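Local coordinates for ferritin (Mycoplasma penetrans, PDB 7DIE), which probably oxidises ferrous iron and stores it as ferric iron inside a hollow shell built from 24 subunits, at residues E10-L15 with F122-R127; A34-A39 with V86-I91. All coordinates share one frame; numbering follows the deposited sequence.

Interaction 1 (E10-L15 with F122-R127)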
ATOM      1  N   GLU A  10     -14.403  54.783  18.987  1.00 28.55           N
ATOM      2  CA  GLU A  10     -13.000  54.878  19.380  1.00 32.65           C
ATOM      3  C   GLU A  10     -12.770  54.543  20.853  1.00 34.36           C
ATOM      4  O   GLU A  10     -11.687  54.071  21.196  1.00 32.61           O
ATOM      5  CB  GLU A  10     -12.431  56.266  19.069  1.00 47.60           C
ATOM      6  CG  GLU A  10     -10.907  56.320  19.209  1.00 63.26           C
ATOM      7  CD  GLU A  10     -10.274  57.565  18.606  1.00 82.72           C
ATOM      8  OE1 GLU A  10      -9.718  57.472  17.485  1.00 79.23           O
ATOM      9  OE2 GLU A  10     -10.330  58.632  19.263  1.00 78.93           O
ATOM     10  N   ARG A  11     -13.767  54.722  21.691  1.00 34.10           N
ATOM     11  CA  ARG A  11     -13.622  54.348  23.070  1.00 40.33           C
ATOM     12  C   ARG A  11     -13.429  52.846  23.245  1.00 33.69           C
ATOM     13  O   ARG A  11     -12.586  52.438  23.983  1.00 32.49           O
ATOM     14  CB  ARG A  11     -14.834  54.728  23.861  1.00 40.89           C
ATOM     15  CG  ARG A  11     -14.844  56.163  24.248  1.00 60.67           C
ATOM     16  CD  ARG A  11     -13.804  56.397  25.287  1.00 69.10           C
ATOM     17  NE  ARG A  11     -13.783  57.794  25.585  1.00 80.69           N
ATOM     18  CZ  ARG A  11     -13.602  58.301  26.794  1.00 79.53           C
ATOM     19  NH1 ARG A  11     -13.623  59.608  26.935  1.00 70.10           N
ATOM     20  NH2 ARG A  11     -13.382  57.503  27.836  1.00 76.61           N
ATOM     21  N   ILE A  12     -14.244  52.059  22.569  1.00 25.85           N
ATOM     22  CA  ILE A  12     -14.176  50.618  22.679  1.00 26.25           C
ATOM     23  C   ILE A  12     -12.911  50.122  22.000  1.00 28.51           C
ATOM     24  O   ILE A  12     -12.218  49.242  22.525  1.00 29.60           O
ATOM     25  CB  ILE A  12     -15.450  49.970  22.107  1.00 28.17           C
ATOM     26  CG1 ILE A  12     -16.688  50.593  22.763  1.00 33.51           C
ATOM     27  CG2 ILE A  12     -15.392  48.441  22.288  1.00 30.14           C
ATOM     28  CD1 ILE A  12     -16.726  50.430  24.269  1.00 31.87           C
ATOM     29  N   MET A  13     -12.558  50.712  20.851  1.00 27.38           N
ATOM     30  CA  MET A  13     -11.348  50.258  20.161  1.00 29.74           C
ATOM     31  C   MET A  13     -10.096  50.588  20.964  1.00 31.04           C
ATOM     32  O   MET A  13      -9.133  49.813  20.970  1.00 27.27           O
ATOM     33  CB  MET A  13     -11.268  50.858  18.758  1.00 27.22           C
ATOM     34  CG  MET A  13     -12.374  50.413  17.841  1.00 28.51           C
ATOM     35  SD  MET A  13     -12.456  48.624  17.574  1.00 37.44           S
ATOM     36  CE  MET A  13     -13.653  48.105  18.685  1.00 23.48           C
ATOM     37  N   ASP A  14     -10.086  51.731  21.657  1.00 26.46           N
ATOM     38  CA  ASP A  14      -8.971  52.020  22.551  1.00 28.87           C
ATOM     39  C   ASP A  14      -8.862  50.980  23.658  1.00 24.28           C
ATOM     40  O   ASP A  14      -7.756  50.645  24.090  1.00 28.74           O
ATOM     41  CB  ASP A  14      -9.122  53.410  23.170  1.00 32.95           C
ATOM     42  CG  ASP A  14      -8.751  54.524  22.214  1.00 45.59           C
ATOM     43  OD1 ASP A  14      -8.260  54.254  21.093  1.00 44.59           O
ATOM     44  OD2 ASP A  14      -8.957  55.689  22.602  1.00 46.45           O
ATOM     45  N   LEU A  15     -10.000  50.491  24.168  1.00 24.29           N
ATOM     46  CA  LEU A  15      -9.956  49.432  25.177  1.00 27.17           C
ATOM     47  C   LEU A  15      -9.409  48.131  24.599  1.00 27.63           C
ATOM     48  O   LEU A  15      -8.713  47.383  25.293  1.00 26.70           O
ATOM     49  CB  LEU A  15     -11.352  49.179  25.756  1.00 25.91           C
ATOM     50  CG  LEU A  15     -11.850  50.230  26.752  1.00 35.91           C
ATOM     51  CD1 LEU A  15     -13.260  49.882  27.193  1.00 31.01           C
ATOM     52  CD2 LEU A  15     -10.921  50.292  27.950  1.00 33.21           C
ATOM     53  N   PHE A 122     -21.533  44.647  19.990  1.00 26.88           N
ATOM     54  CA  PHE A 122     -21.654  43.197  20.061  1.00 26.24           C
ATOM     55  C   PHE A 122     -20.573  42.491  19.270  1.00 25.82           C
ATOM     56  O   PHE A 122     -20.264  41.333  19.574  1.00 28.46           O
ATOM     57  CB  PHE A 122     -23.023  42.770  19.569  1.00 25.28           C
ATOM     58  CG  PHE A 122     -24.128  43.247  20.453  1.00 28.31           C
ATOM     59  CD1 PHE A 122     -24.464  42.546  21.595  1.00 27.67           C
ATOM     60  CD2 PHE A 122     -24.787  44.441  20.175  1.00 33.08           C
ATOM     61  CE1 PHE A 122     -25.478  43.020  22.432  1.00 31.48           C
ATOM     62  CE2 PHE A 122     -25.800  44.908  21.012  1.00 30.78           C
ATOM     63  CZ  PHE A 122     -26.134  44.198  22.132  1.00 29.54           C
ATOM     64  N   GLU A 123     -19.996  43.161  18.267  1.00 28.25           N
ATOM     65  CA  GLU A 123     -18.841  42.583  17.589  1.00 27.86           C
ATOM     66  C   GLU A 123     -17.677  42.411  18.558  1.00 28.75           C
ATOM     67  O   GLU A 123     -17.048  41.349  18.605  1.00 24.01           O
ATOM     68  CB  GLU A 123     -18.447  43.453  16.396  1.00 26.25           C
ATOM     69  CG  GLU A 123     -19.541  43.444  15.318  1.00 27.68           C
ATOM     70  CD  GLU A 123     -19.340  44.476  14.216  1.00 25.51           C
ATOM     71  OE1 GLU A 123     -18.489  45.365  14.356  1.00 27.07           O
ATOM     72  OE2 GLU A 123     -20.040  44.378  13.192  1.00 29.09           O
ATOM     73  N   THR A 124     -17.369  43.446  19.340  1.00 24.89           N
ATOM     74  CA  THR A 124     -16.264  43.327  20.289  1.00 24.98           C
ATOM     75  C   THR A 124     -16.606  42.352  21.412  1.00 28.68           C
ATOM     76  O   THR A 124     -15.761  41.537  21.818  1.00 26.09           O
ATOM     77  CB  THR A 124     -15.899  44.717  20.832  1.00 24.42           C
ATOM     78  OG1 THR A 124     -15.442  45.531  19.747  1.00 27.17           O
ATOM     79  CG2 THR A 124     -14.770  44.624  21.865  1.00 24.10           C
ATOM     80  N   PHE A 125     -17.847  42.394  21.910  1.00 26.04           N
ATOM     81  CA  PHE A 125     -18.256  41.432  22.930  1.00 25.38           C
ATOM     82  C   PHE A 125     -18.056  39.998  22.440  1.00 27.19           C
ATOM     83  O   PHE A 125     -17.538  39.149  23.176  1.00 23.76           O
ATOM     84  CB  PHE A 125     -19.721  41.671  23.325  1.00 24.31           C
ATOM     85  CG  PHE A 125     -20.234  40.712  24.385  1.00 27.87           C
ATOM     86  CD1 PHE A 125     -19.869  40.864  25.717  1.00 27.20           C
ATOM     87  CD2 PHE A 125     -21.080  39.667  24.045  1.00 28.46           C
ATOM     88  CE1 PHE A 125     -20.339  39.997  26.684  1.00 25.77           C
ATOM     89  CE2 PHE A 125     -21.552  38.780  25.005  1.00 27.47           C
ATOM     90  CZ  PHE A 125     -21.183  38.944  26.329  1.00 29.91           C
ATOM     91  N   GLU A 126     -18.429  39.725  21.188  1.00 25.31           N
ATOM     92  CA  GLU A 126     -18.283  38.379  20.630  1.00 25.56           C
ATOM     93  C   GLU A 126     -16.804  37.979  20.552  1.00 26.92           C
ATOM     94  O   GLU A 126     -16.418  36.870  20.944  1.00 26.28           O
ATOM     95  CB  GLU A 126     -18.960  38.333  19.252  1.00 24.53           C
ATOM     96  CG  GLU A 126     -19.153  36.926  18.639  1.00 23.68           C
ATOM     97  CD  GLU A 126     -17.832  36.262  18.185  1.00 30.85           C
ATOM     98  OE1 GLU A 126     -16.911  36.985  17.724  1.00 27.71           O
ATOM     99  OE2 GLU A 126     -17.728  35.005  18.284  1.00 30.87           O
ATOM    100  N   ARG A 127     -15.953  38.881  20.063  1.00 24.21           N
ATOM    101  CA  ARG A 127     -14.525  38.574  19.973  1.00 24.26           C
ATOM    102  C   ARG A 127     -13.916  38.343  21.352  1.00 28.40           C
ATOM    103  O   ARG A 127     -12.990  37.535  21.504  1.00 25.73           O
ATOM    104  CB  ARG A 127     -13.785  39.701  19.225  1.00 25.08           C
ATOM    105  CG  ARG A 127     -12.233  39.656  19.330  1.00 25.53           C
ATOM    106  CD  ARG A 127     -11.604  38.486  18.507  1.00 26.01           C
ATOM    107  NE  ARG A 127     -11.929  37.166  19.065  1.00 23.63           N
ATOM    108  CZ  ARG A 127     -11.634  36.003  18.483  1.00 31.98           C
ATOM    109  NH1 ARG A 127     -10.965  35.986  17.336  1.00 25.81           N
ATOM    110  NH2 ARG A 127     -11.999  34.856  19.054  1.00 27.48           N
TER
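With M13 turned twice the same way, chi1 -64° and chi2 -59°, a further bend at chi3 (97°) brings its terminal methyl to T124, whose hydroxyl sits beside its own backbone N. These side chains bridge helix 10-39 and helix 122-150 of the ferritin four-helix bundle, near the start of both, where the two run in the same general direction. Unbranched and flexible, methionine can bring its end to a neighbour that its CB does not face; M13 CE ends 3.3 Å from T124 OG1, a close van der Waals approach. The CB of I12 is directed toward the partner helix, and its branch methyl CG2 rests against the other side-chain methyl, with I12 CG2 and T124 CG2 3.9 Å apart. Threonine suits this buried place because it offers two kinds of surface: a methyl for the isoleucine and a hydroxyl that hydrogen-bonds with Y67 OH, on helix 43-70, and with D121 OD2, so its polar end is satisfied within the protein. Beyond the pair, I12 also packs on A119 and D121 in the turn leading into helix 122-150. The same I12 CG2 lies 4.0 Å from T124 CB, so this one methyl meets CB and both branches.

Interaction 2 (A34-A39 with V86-I91)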
ATOM      1  N   ALA A  34      11.283  34.097  32.640  1.00 28.74           N
ATOM      2  CA  ALA A  34      11.985  32.908  32.162  1.00 30.25           C
ATOM      3  C   ALA A  34      13.483  33.016  32.438  1.00 27.71           C
ATOM      4  O   ALA A  34      14.097  32.079  32.950  1.00 26.87           O
ATOM      5  CB  ALA A  34      11.717  32.697  30.670  1.00 27.95           C
ATOM      6  N   THR A  35      14.090  34.172  32.125  1.00 26.89           N
ATOM      7  CA  THR A  35      15.529  34.311  32.363  1.00 27.08           C
ATOM      8  C   THR A  35      15.846  34.339  33.856  1.00 28.57           C
ATOM      9  O   THR A  35      16.862  33.784  34.292  1.00 30.83           O
ATOM     10  CB  THR A  35      16.089  35.557  31.657  1.00 29.79           C
ATOM     11  OG1 THR A  35      15.562  36.764  32.244  1.00 29.91           O
ATOM     12  CG2 THR A  35      15.734  35.520  30.156  1.00 26.95           C
ATOM     13  N   VAL A  36      14.982  34.956  34.663  1.00 28.99           N
ATOM     14  CA  VAL A  36      15.208  34.956  36.108  1.00 29.39           C
ATOM     15  C   VAL A  36      15.126  33.535  36.655  1.00 31.61           C
ATOM     16  O   VAL A  36      16.003  33.085  37.408  1.00 30.85           O
ATOM     17  CB  VAL A  36      14.198  35.882  36.807  1.00 28.82           C
ATOM     18  CG1 VAL A  36      14.336  35.736  38.332  1.00 27.63           C
ATOM     19  CG2 VAL A  36      14.413  37.339  36.337  1.00 25.42           C
ATOM     20  N   SER A  37      14.073  32.805  36.264  1.00 26.24           N
ATOM     21  CA  SER A  37      13.872  31.431  36.729  1.00 27.42           C
ATOM     22  C   SER A  37      15.069  30.559  36.378  1.00 30.81           C
ATOM     23  O   SER A  37      15.543  29.760  37.203  1.00 30.89           O
ATOM     24  CB  SER A  37      12.604  30.848  36.082  1.00 26.01           C
ATOM     25  OG  SER A  37      11.430  31.531  36.515  1.00 28.66           O
ATOM     26  N   LYS A  38      15.561  30.681  35.139  1.00 30.30           N
ATOM     27  CA  LYS A  38      16.709  29.881  34.717  1.00 28.13           C
ATOM     28  C   LYS A  38      17.938  30.204  35.562  1.00 31.65           C
ATOM     29  O   LYS A  38      18.658  29.300  36.010  1.00 30.51           O
ATOM     30  CB  LYS A  38      17.001  30.133  33.235  1.00 28.12           C
ATOM     31  CG  LYS A  38      18.216  29.348  32.700  1.00 30.21           C
ATOM     32  CD  LYS A  38      17.967  27.859  32.760  1.00 36.38           C
ATOM     33  CE  LYS A  38      19.190  27.057  32.291  1.00 46.87           C
ATOM     34  NZ  LYS A  38      19.028  25.587  32.593  1.00 46.58           N
ATOM     35  N   ALA A  39      18.190  31.495  35.788  1.00 30.90           N
ATOM     36  CA  ALA A  39      19.351  31.905  36.574  1.00 32.24           C
ATOM     37  C   ALA A  39      19.246  31.422  38.016  1.00 36.55           C
ATOM     38  O   ALA A  39      20.268  31.228  38.684  1.00 34.42           O
ATOM     39  CB  ALA A  39      19.491  33.423  36.534  1.00 31.80           C
ATOM     40  N   VAL A  86      10.564  44.402  39.479  1.00 54.91           N
ATOM     41  CA  VAL A  86      11.157  44.403  40.798  1.00 56.51           C
ATOM     42  C   VAL A  86      12.257  43.346  40.830  1.00 52.04           C
ATOM     43  O   VAL A  86      12.405  42.542  39.915  1.00 49.06           O
ATOM     44  CB  VAL A  86      10.101  44.168  41.908  1.00 59.57           C
ATOM     45  CG1 VAL A  86       8.887  45.074  41.688  1.00 60.10           C
ATOM     46  CG2 VAL A  86       9.682  42.704  41.958  1.00 57.66           C
ATOM     47  N   SER A  87      13.066  43.367  41.882  1.00 47.67           N
ATOM     48  CA  SER A  87      14.102  42.360  42.037  1.00 47.85           C
ATOM     49  C   SER A  87      13.495  41.080  42.597  1.00 45.84           C
ATOM     50  O   SER A  87      12.626  41.118  43.473  1.00 44.06           O
ATOM     51  CB  SER A  87      15.208  42.865  42.961  1.00 58.80           C
ATOM     52  OG  SER A  87      14.990  42.415  44.290  1.00 74.03           O
ATOM     53  N   PHE A  88      13.958  39.942  42.090  1.00 43.71           N
ATOM     54  CA  PHE A  88      13.502  38.638  42.551  1.00 44.60           C
ATOM     55  C   PHE A  88      14.675  37.876  43.143  1.00 46.98           C
ATOM     56  O   PHE A  88      15.731  37.761  42.513  1.00 54.45           O
ATOM     57  CB  PHE A  88      12.865  37.849  41.409  1.00 44.38           C
ATOM     58  CG  PHE A  88      11.734  38.568  40.751  1.00 40.95           C
ATOM     59  CD1 PHE A  88      10.511  38.677  41.382  1.00 40.09           C
ATOM     60  CD2 PHE A  88      11.898  39.163  39.511  1.00 40.12           C
ATOM     61  CE1 PHE A  88       9.468  39.346  40.787  1.00 43.38           C
ATOM     62  CE2 PHE A  88      10.856  39.837  38.914  1.00 40.52           C
ATOM     63  CZ  PHE A  88       9.641  39.932  39.552  1.00 46.47           C
ATOM     64  N   GLU A  89      14.505  37.389  44.367  1.00 38.36           N
ATOM     65  CA  GLU A  89      15.535  36.568  44.977  1.00 45.02           C
ATOM     66  C   GLU A  89      15.180  35.093  45.066  1.00 35.64           C
ATOM     67  O   GLU A  89      16.091  34.273  45.218  1.00 38.89           O
ATOM     68  CB  GLU A  89      15.877  37.099  46.377  1.00 56.76           C
ATOM     69  CG  GLU A  89      16.589  38.446  46.320  1.00 67.67           C
ATOM     70  CD  GLU A  89      17.296  38.794  47.610  1.00 81.76           C
ATOM     71  OE1 GLU A  89      18.189  38.024  48.032  1.00 80.83           O
ATOM     72  OE2 GLU A  89      16.961  39.845  48.195  1.00 89.64           O
ATOM     73  N   THR A  90      13.900  34.729  44.947  1.00 36.48           N
ATOM     74  CA  THR A  90      13.462  33.343  45.071  1.00 36.24           C
ATOM     75  C   THR A  90      12.478  33.012  43.959  1.00 29.34           C
ATOM     76  O   THR A  90      11.835  33.893  43.388  1.00 31.15           O
ATOM     77  CB  THR A  90      12.766  33.054  46.416  1.00 33.77           C
ATOM     78  OG1 THR A  90      11.507  33.736  46.443  1.00 31.62           O
ATOM     79  CG2 THR A  90      13.643  33.485  47.608  1.00 35.74           C
ATOM     80  N   ILE A  91      12.355  31.713  43.672  1.00 32.50           N
ATOM     81  CA  ILE A  91      11.372  31.280  42.689  1.00 31.44           C
ATOM     82  C   ILE A  91       9.947  31.529  43.191  1.00 32.77           C
ATOM     83  O   ILE A  91       9.017  31.666  42.384  1.00 30.82           O
ATOM     84  CB  ILE A  91      11.629  29.804  42.329  1.00 32.60           C
ATOM     85  CG1 ILE A  91      10.935  29.430  41.014  1.00 30.16           C
ATOM     86  CG2 ILE A  91      11.184  28.884  43.464  1.00 30.24           C
ATOM     87  CD1 ILE A  91      11.464  30.165  39.790  1.00 30.40           C
TER
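S37 OG is held by the carbonyl oxygen of L33, one turn back in helix 10-39, and the end of I91 comes up against it: I91 CD1 lies 3.5 Å from S37 OG and 3.9 Å from S37 CB. The side-chain torsion of -65° puts the hydroxyl beside its own backbone N, where it can turn back to L33 and spend its polarity there, so a small serine can sit buried among V45, F49 and V94. I91 needs its length here. Its CG1 branch extends away from the backbone N (chi1 -162°), and a bend at chi2 brings CD1 to the serine, although the CB itself is not aimed at the helix. Alongside, V36 faces the loop and sets CG1 4.0 Å from F88 CB, the two side chains crossing at about a right angle. The valine methyl lies nearest the root of the phenylalanine and obliquely to its ring; the F88 side chain also packs on H32 and L33 of the first helix and V94 and A97 of helix 91-118. V86 C lies 4.2 Å above one face of the F88 ring, toward the rim. T90 serves as N-cap, its OG1 hydrogen-bonding to E93 N as the loop becomes helix 91-118. The long loop joining the second and third helices is a hallmark of the ferritin bundle, and here its end packs against the last turns of the first helix.

In the fold
From the N terminus, helix 10-39 takes part in both contacts, first at its start and then at its last turns. Interaction 2 closes the shorter loop: helix 43-70 returns along the bundle, and the long segment after it leads to residues 86-91 and the start of helix 91-118. That helix then runs to the turn before helix 122-150, whose first turns close the longer loop in interaction 1. Interaction 2 is therefore nested inside interaction 1. The centres of the two contacts lie about 36 Å apart, on opposite sides of the chain's centre, so one contact ties the first helix to the fourth at one end of the bundle and the other ties it to the crossover loop at the far end.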